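Local coordinates for eukaryotic initiation factor 4F subunit p150 (PDB 2VSO), which scaffolds the cap-binding eIF4F complex in translation initiation, this chain being its middle, eIF4A-binding MIF4G domain built of paired helices, at residues R38-L43 against S57-I62; M95-C100 against Y184-L189; K102-L107 against K123-Y128. All blocks are in the same frame, centred on the assembly; numbering follows the deposited sequence.

Contact 1 (R38-L43 against S57-I62)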
# COMPACT_ATOMS: atom_id res chain seq x y z
N ARG C 38 -13.22 -5.87 24.62
CA ARG C 38 -12.33 -6.93 24.18
C ARG C 38 -12.97 -7.68 23.03
O ARG C 38 -12.35 -7.87 21.99
CB ARG C 38 -11.93 -7.85 25.34
CG ARG C 38 -11.15 -7.13 26.46
CD ARG C 38 -10.80 -8.04 27.64
NE ARG C 38 -9.70 -8.94 27.33
CZ ARG C 38 -8.41 -8.63 27.49
NH1 ARG C 38 -8.06 -7.44 27.95
NH2 ARG C 38 -7.47 -9.52 27.17
N LYS C 39 -14.22 -8.10 23.19
CA LYS C 39 -14.90 -8.78 22.10
C LYS C 39 -15.00 -7.90 20.89
O LYS C 39 -14.96 -8.39 19.76
CB LYS C 39 -16.28 -9.28 22.51
CG LYS C 39 -16.21 -10.61 23.24
CD LYS C 39 -17.39 -10.82 24.18
CE LYS C 39 -17.16 -12.05 25.03
NZ LYS C 39 -18.33 -12.36 25.89
N MET C 40 -15.12 -6.59 21.12
CA MET C 40 -15.24 -5.65 20.01
C MET C 40 -13.91 -5.41 19.30
O MET C 40 -13.88 -5.29 18.08
CB MET C 40 -15.84 -4.33 20.46
CG MET C 40 -17.35 -4.34 20.57
SD MET C 40 -18.16 -4.66 19.00
CE MET C 40 -17.80 -3.15 18.10
N LYS C 41 -12.81 -5.32 20.05
CA LYS C 41 -11.49 -5.26 19.43
C LYS C 41 -11.32 -6.47 18.54
O LYS C 41 -10.91 -6.36 17.38
CB LYS C 41 -10.37 -5.27 20.48
CG LYS C 41 -9.91 -3.89 20.90
CD LYS C 41 -8.72 -3.99 21.85
CE LYS C 41 -8.44 -2.65 22.53
NZ LYS C 41 -9.69 -2.02 23.05
N SER C 42 -11.63 -7.63 19.09
CA SER C 42 -11.47 -8.88 18.37
C SER C 42 -12.36 -8.90 17.13
O SER C 42 -11.93 -9.31 16.06
CB SER C 42 -11.79 -10.07 19.28
OG SER C 42 -11.30 -11.29 18.73
N LEU C 43 -13.60 -8.45 17.27
CA LEU C 43 -14.49 -8.46 16.14
C LEU C 43 -14.15 -7.40 15.08
O LEU C 43 -14.37 -7.62 13.90
CB LEU C 43 -15.94 -8.34 16.59
CG LEU C 43 -16.42 -9.62 17.28
CD1 LEU C 43 -17.72 -9.38 18.04
CD2 LEU C 43 -16.59 -10.71 16.25
N SER C 57 -22.53 -9.83 12.02
CA SER C 57 -23.64 -10.47 12.72
C SER C 57 -23.28 -10.60 14.19
O SER C 57 -24.12 -10.45 15.07
CB SER C 57 -23.94 -11.85 12.15
OG SER C 57 -23.32 -12.86 12.92
N GLU C 58 -22.01 -10.89 14.46
CA GLU C 58 -21.58 -11.02 15.84
C GLU C 58 -21.49 -9.67 16.54
O GLU C 58 -21.82 -9.55 17.72
CB GLU C 58 -20.27 -11.80 15.91
CG GLU C 58 -20.36 -13.14 15.20
CD GLU C 58 -19.52 -14.21 15.85
OE1 GLU C 58 -19.73 -15.40 15.52
OE2 GLU C 58 -18.66 -13.86 16.69
N ILE C 59 -21.07 -8.64 15.82
CA ILE C 59 -21.04 -7.29 16.38
C ILE C 59 -22.46 -6.78 16.67
O ILE C 59 -22.67 -5.92 17.53
CB ILE C 59 -20.30 -6.32 15.46
CG1 ILE C 59 -18.81 -6.67 15.44
CG2 ILE C 59 -20.54 -4.85 15.87
CD1 ILE C 59 -18.02 -5.93 14.39
N LEU C 60 -23.45 -7.32 15.96
CA LEU C 60 -24.83 -6.90 16.14
C LEU C 60 -25.49 -7.60 17.35
O LEU C 60 -26.44 -7.09 17.94
CB LEU C 60 -25.63 -7.11 14.85
CG LEU C 60 -27.16 -7.10 14.92
CD1 LEU C 60 -27.69 -5.72 15.23
CD2 LEU C 60 -27.73 -7.61 13.60
N ALA C 61 -24.97 -8.77 17.72
CA ALA C 61 -25.45 -9.48 18.90
C ALA C 61 -24.93 -8.80 20.15
O ALA C 61 -25.55 -8.84 21.21
CB ALA C 61 -25.01 -10.94 18.88
N ILE C 62 -23.76 -8.18 20.02
CA ILE C 62 -23.19 -7.42 21.13
C ILE C 62 -23.96 -6.12 21.26
O ILE C 62 -24.27 -5.69 22.37
CB ILE C 62 -21.68 -7.16 20.90
CG1 ILE C 62 -20.90 -8.46 21.03
CG2 ILE C 62 -21.14 -6.16 21.90
CD1 ILE C 62 -19.41 -8.24 21.10
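L43 and I62 meet end to end across the first antiparallel helix pair of this all-helical MIF4G domain, L43 CD1 lying 3.7 Å from I62 CD1. Helices 33-45 and 52-64 run in opposite senses, their segment axes 10.3 Å apart at an angle of 163°, a helical hairpin of the HEAT-like kind. L43 serves three partners. The L43 and I59 side chains run past one another in opposite senses, and the L43 CB to I59 CG1 approach of 3.5 Å lies near the level where the two backbones come closest. Its other methyl, CD2, turns to E58, whose side chain crosses it at about a right angle, so that the leucine lies against the aliphatic CB and near OE2. The other carboxylate oxygen of E58, OE1, is engaged outside this helix pair, by a basic side chain of another protein chain, so the outer edge of this apolar seam adjoins an intermolecular interface. One turn back, M40 bends at both chi2 (-62°) and chi3 (-69°), which curls its thioether toward I59; the two side chains cross nearly perpendicularly, with M40 CE 3.9 Å from I59 CG2. V78 of helix 73-88 touches both M40 and I62. K39 contributes the root of its chain while the extended remainder heads off from the helix pair, leaving K39 CB against I62 CD1 at 3.6 Å.

Contact 2 (M95-C100 against Y184-L189)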
# COMPACT_ATOMS: atom_id res chain seq x y z
N MET C 95 -16.19 -0.09 4.69
CA MET C 95 -16.62 -1.38 5.20
C MET C 95 -17.17 -1.21 6.62
O MET C 95 -18.17 -1.83 7.00
CB MET C 95 -15.43 -2.34 5.19
CG MET C 95 -15.71 -3.73 5.69
SD MET C 95 -14.11 -4.55 5.88
CE MET C 95 -13.56 -4.53 4.18
N TYR C 96 -16.52 -0.37 7.41
CA TYR C 96 -17.01 -0.03 8.74
C TYR C 96 -18.31 0.74 8.60
O TYR C 96 -19.24 0.57 9.39
CB TYR C 96 -15.99 0.80 9.48
CG TYR C 96 -14.77 0.03 9.88
CD1 TYR C 96 -14.87 -1.13 10.61
CD2 TYR C 96 -13.50 0.46 9.51
CE1 TYR C 96 -13.75 -1.85 10.98
CE2 TYR C 96 -12.38 -0.24 9.88
CZ TYR C 96 -12.51 -1.39 10.61
OH TYR C 96 -11.38 -2.10 10.97
N ALA C 97 -18.36 1.60 7.59
CA ALA C 97 -19.54 2.37 7.30
C ALA C 97 -20.69 1.44 6.93
O ALA C 97 -21.85 1.73 7.21
CB ALA C 97 -19.26 3.38 6.20
N GLN C 98 -20.37 0.29 6.34
CA GLN C 98 -21.39 -0.70 6.04
C GLN C 98 -21.85 -1.42 7.31
O GLN C 98 -23.03 -1.74 7.46
CB GLN C 98 -20.88 -1.72 5.04
CG GLN C 98 -21.13 -1.34 3.60
CD GLN C 98 -20.42 -2.26 2.63
OE1 GLN C 98 -20.35 -3.48 2.84
NE2 GLN C 98 -19.89 -1.68 1.56
N LEU C 99 -20.90 -1.68 8.20
CA LEU C 99 -21.19 -2.33 9.46
C LEU C 99 -22.26 -1.55 10.21
O LEU C 99 -23.15 -2.12 10.81
CB LEU C 99 -19.93 -2.41 10.32
CG LEU C 99 -20.15 -3.08 11.68
CD1 LEU C 99 -20.80 -4.42 11.45
CD2 LEU C 99 -18.82 -3.26 12.41
N CYS C 100 -22.15 -0.23 10.15
CA CYS C 100 -23.10 0.64 10.81
C CYS C 100 -24.48 0.51 10.17
O CYS C 100 -25.48 0.35 10.85
CB CYS C 100 -22.61 2.09 10.78
SG CYS C 100 -21.22 2.38 11.87
N TYR C 184 -22.61 9.29 5.25
CA TYR C 184 -23.50 10.17 4.51
C TYR C 184 -23.96 9.49 3.23
O TYR C 184 -25.13 9.55 2.88
CB TYR C 184 -22.77 11.48 4.20
CG TYR C 184 -23.52 12.42 3.27
CD1 TYR C 184 -23.10 12.61 1.95
CD2 TYR C 184 -24.64 13.13 3.72
CE1 TYR C 184 -23.78 13.48 1.09
CE2 TYR C 184 -25.33 14.00 2.86
CZ TYR C 184 -24.89 14.16 1.54
OH TYR C 184 -25.56 15.01 0.69
N ARG C 185 -23.03 8.82 2.55
CA ARG C 185 -23.32 8.20 1.27
C ARG C 185 -24.33 7.05 1.35
O ARG C 185 -25.04 6.78 0.39
CB ARG C 185 -22.03 7.72 0.63
CG ARG C 185 -22.17 7.38 -0.82
CD ARG C 185 -21.63 6.01 -1.11
NE ARG C 185 -20.24 6.01 -1.52
CZ ARG C 185 -19.48 4.92 -1.54
NH1 ARG C 185 -19.98 3.75 -1.15
NH2 ARG C 185 -18.21 4.99 -1.94
N LEU C 186 -24.37 6.37 2.49
CA LEU C 186 -25.36 5.33 2.72
C LEU C 186 -26.61 5.90 3.38
O LEU C 186 -27.49 5.16 3.78
CB LEU C 186 -24.80 4.24 3.62
CG LEU C 186 -23.52 3.49 3.23
CD1 LEU C 186 -23.04 2.70 4.42
CD2 LEU C 186 -23.75 2.57 2.06
N ASN C 187 -26.68 7.23 3.48
CA ASN C 187 -27.82 7.90 4.10
C ASN C 187 -27.98 7.52 5.58
O ASN C 187 -29.10 7.35 6.08
CB ASN C 187 -29.10 7.65 3.31
CG ASN C 187 -28.98 8.04 1.85
OD1 ASN C 187 -28.65 9.19 1.53
ND2 ASN C 187 -29.24 7.10 0.95
N LEU C 188 -26.85 7.37 6.26
CA LEU C 188 -26.81 7.15 7.69
C LEU C 188 -26.50 8.46 8.44
O LEU C 188 -26.35 8.49 9.66
CB LEU C 188 -25.78 6.09 8.05
CG LEU C 188 -25.90 4.73 7.37
CD1 LEU C 188 -24.90 3.72 7.96
CD2 LEU C 188 -27.30 4.21 7.51
N LEU C 189 -26.42 9.55 7.68
CA LEU C 189 -26.24 10.89 8.24
C LEU C 189 -26.94 11.90 7.33
O LEU C 189 -27.07 11.68 6.13
CB LEU C 189 -24.76 11.27 8.36
CG LEU C 189 -23.83 10.63 9.39
CD1 LEU C 189 -22.39 11.06 9.15
CD2 LEU C 189 -24.25 10.99 10.78
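L186 lays its CD1 methyl over the backbone of helix 93-106 at A97, 3.2 Å from the carbonyl oxygen A97 O and close to A97 C as well. The contact is thus made mainly by a methyl against a peptide group. The same CD1 faces the A97 methyl more loosely, with A97 CB 4.2 Å from L186 CD1, and borders the amide nitrogen of Q98, whose own side chain sets out away from the leucine. L188 comes in beside it. Holding CG beside its backbone N, with chi1 at -55°, it sends CD1 between A97 and C100: L188 CD1 is 3.7 Å from A97 O and 4.0 Å from C100 CB. Two leucines can point the same way here because the chain turns between them. Helix 163-185 of the MIF4G domain ends in a Schellman motif, with N187 at positive phi as its C-prime residue; N187 N bonds to Y184 O at 2.9 Å, and L188 N returns to the carbonyl of L183. The turn that closes the helix therefore presents L186 and L188 to its neighbour, while N187 between them packs on Q227 of helix 211-228. Further up helix 163-185, F179 and F182 touch A97, continuing the apolar surface. C100 also meets I82 of helix 73-88.

Contact 3 (K102-L107 against K123-Y128)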
# COMPACT_ATOMS: atom_id res chain seq x y z
N LYS C 102 -25.56 -1.98 8.85
CA LYS C 102 -26.13 -3.26 9.27
C LYS C 102 -26.76 -3.18 10.66
O LYS C 102 -27.75 -3.85 10.95
CB LYS C 102 -25.08 -4.37 9.27
CG LYS C 102 -25.74 -5.75 9.19
CD LYS C 102 -24.89 -6.89 9.72
CE LYS C 102 -25.70 -8.19 9.66
NZ LYS C 102 -24.94 -9.47 9.85
N VAL C 103 -26.17 -2.37 11.52
CA VAL C 103 -26.65 -2.22 12.87
C VAL C 103 -27.94 -1.40 12.88
O VAL C 103 -28.87 -1.71 13.62
CB VAL C 103 -25.58 -1.57 13.75
CG1 VAL C 103 -26.11 -1.35 15.17
CG2 VAL C 103 -24.34 -2.44 13.76
N VAL C 104 -27.99 -0.37 12.05
CA VAL C 104 -29.18 0.45 11.92
C VAL C 104 -30.35 -0.35 11.38
O VAL C 104 -31.48 -0.19 11.83
CB VAL C 104 -28.94 1.63 10.97
CG1 VAL C 104 -30.26 2.21 10.48
CG2 VAL C 104 -28.11 2.70 11.66
N LYS C 105 -30.06 -1.23 10.42
CA LYS C 105 -31.10 -1.97 9.72
C LYS C 105 -31.61 -3.14 10.55
O LYS C 105 -32.81 -3.42 10.57
CB LYS C 105 -30.57 -2.48 8.37
CG LYS C 105 -31.63 -3.02 7.42
CD LYS C 105 -31.02 -3.35 6.06
CE LYS C 105 -32.10 -3.49 4.98
NZ LYS C 105 -31.50 -3.62 3.62
N GLU C 106 -30.70 -3.81 11.24
CA GLU C 106 -31.00 -5.09 11.87
C GLU C 106 -31.05 -5.04 13.40
O GLU C 106 -31.19 -6.06 14.07
CB GLU C 106 -30.02 -6.16 11.39
CG GLU C 106 -29.87 -6.18 9.86
CD GLU C 106 -29.21 -7.44 9.35
OE1 GLU C 106 -28.91 -8.33 10.17
OE2 GLU C 106 -29.00 -7.54 8.12
N LEU C 107 -30.93 -3.84 13.97
CA LEU C 107 -31.05 -3.72 15.41
C LEU C 107 -32.42 -4.21 15.84
O LEU C 107 -33.40 -4.02 15.13
CB LEU C 107 -30.86 -2.28 15.88
CG LEU C 107 -30.74 -2.16 17.40
CD1 LEU C 107 -29.38 -2.67 17.84
CD2 LEU C 107 -30.96 -0.72 17.88
N LYS C 123 -34.17 4.27 14.07
CA LYS C 123 -34.12 5.71 14.31
C LYS C 123 -33.30 6.02 15.56
O LYS C 123 -32.81 7.14 15.74
CB LYS C 123 -35.52 6.31 14.39
CG LYS C 123 -36.42 5.93 13.21
CD LYS C 123 -37.65 6.84 13.12
CE LYS C 123 -38.64 6.33 12.07
NZ LYS C 123 -39.66 7.36 11.66
N LEU C 124 -33.14 5.02 16.41
CA LEU C 124 -32.31 5.17 17.60
C LEU C 124 -30.83 5.15 17.23
O LEU C 124 -30.07 6.02 17.66
CB LEU C 124 -32.60 4.04 18.60
CG LEU C 124 -31.87 4.13 19.94
CD1 LEU C 124 -32.04 5.50 20.56
CD2 LEU C 124 -32.33 3.03 20.91
N VAL C 125 -30.43 4.16 16.44
CA VAL C 125 -29.05 4.01 16.03
C VAL C 125 -28.61 5.19 15.17
O VAL C 125 -27.47 5.64 15.25
CB VAL C 125 -28.84 2.74 15.23
CG1 VAL C 125 -27.35 2.52 14.92
CG2 VAL C 125 -29.43 1.57 15.97
N LEU C 126 -29.52 5.67 14.32
CA LEU C 126 -29.25 6.79 13.44
C LEU C 126 -28.88 8.00 14.27
O LEU C 126 -27.91 8.71 13.97
CB LEU C 126 -30.46 7.11 12.57
CG LEU C 126 -30.63 6.19 11.38
CD1 LEU C 126 -32.04 6.31 10.80
CD2 LEU C 126 -29.55 6.48 10.32
N HIS C 127 -29.66 8.24 15.32
CA HIS C 127 -29.36 9.33 16.23
C HIS C 127 -28.05 9.10 16.98
O HIS C 127 -27.31 10.05 17.23
CB HIS C 127 -30.49 9.55 17.24
CG HIS C 127 -30.10 10.49 18.33
ND1 HIS C 127 -29.65 10.06 19.56
CD2 HIS C 127 -30.04 11.84 18.36
CE1 HIS C 127 -29.34 11.10 20.30
NE2 HIS C 127 -29.58 12.20 19.61
N TYR C 128 -27.77 7.85 17.34
CA TYR C 128 -26.48 7.50 17.93
C TYR C 128 -25.29 7.86 17.01
O TYR C 128 -24.30 8.45 17.47
CB TYR C 128 -26.45 6.02 18.27
CG TYR C 128 -27.05 5.66 19.60
CD1 TYR C 128 -28.21 6.28 20.05
CD2 TYR C 128 -26.47 4.69 20.39
CE1 TYR C 128 -28.77 5.95 21.28
CE2 TYR C 128 -27.03 4.35 21.62
CZ TYR C 128 -28.17 4.98 22.05
OH TYR C 128 -28.72 4.65 23.27
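V125 points its CB at helix 93-106, and each of its side-chain carbons finds a partner there. CB itself rests against V104, 3.6 Å from V104 CG2. From it CG1, lying opposite the backbone N (chi1 -175°), continues along the same valine to within 3.4 Å of V104 CG2, with V103 CG1 a little farther off. The second branch, CG2, parts toward the end of the helix: V125 CG2 meets L107 CD2 at 3.4 Å and lies near the carbonyl oxygen of V103. The side chains of V104 and L107 both cross V125 at a slant, whereas that of V103 crosses it at about a right angle. Beside this group, V104 CG1 touches L126 CG at 4.1 Å. Replacing V125 by alanine takes away both branches, which would probably open a gap between V104 and L107 and leave the L107 methyl without its mate. L107, the first residue beyond the helical turns, also packs on L75 of helix 73-88. With segment axes 8.5 Å apart at 154°, helices 93-106 and 122-139 form a close antiparallel pair, as expected of the stacked helices of a HEAT-like MIF4G domain.

Helix 93-106 is shared by contacts 2 and 3, whose centres lie about 10 Å apart, and along the chain contact 3 is nested within the loop that contact 2 closes. The two also meet directly, L188 O approaching L126 CD2 at 3.8 Å. Contact 1 precedes both in sequence, its centre about 18 Å from that of contact 2 and about 16 Å from that of contact 3. It nevertheless abuts the same helix: I59 CD1 touches L99 CD2 at 3.4 Å, and L60 CD2 packs on E106 CB at 3.5 Å. Contact 1 reaches the other protein chain through E58, contact 2 by a weak hydrogen bond of Y96 OH, while contact 3 does not touch it.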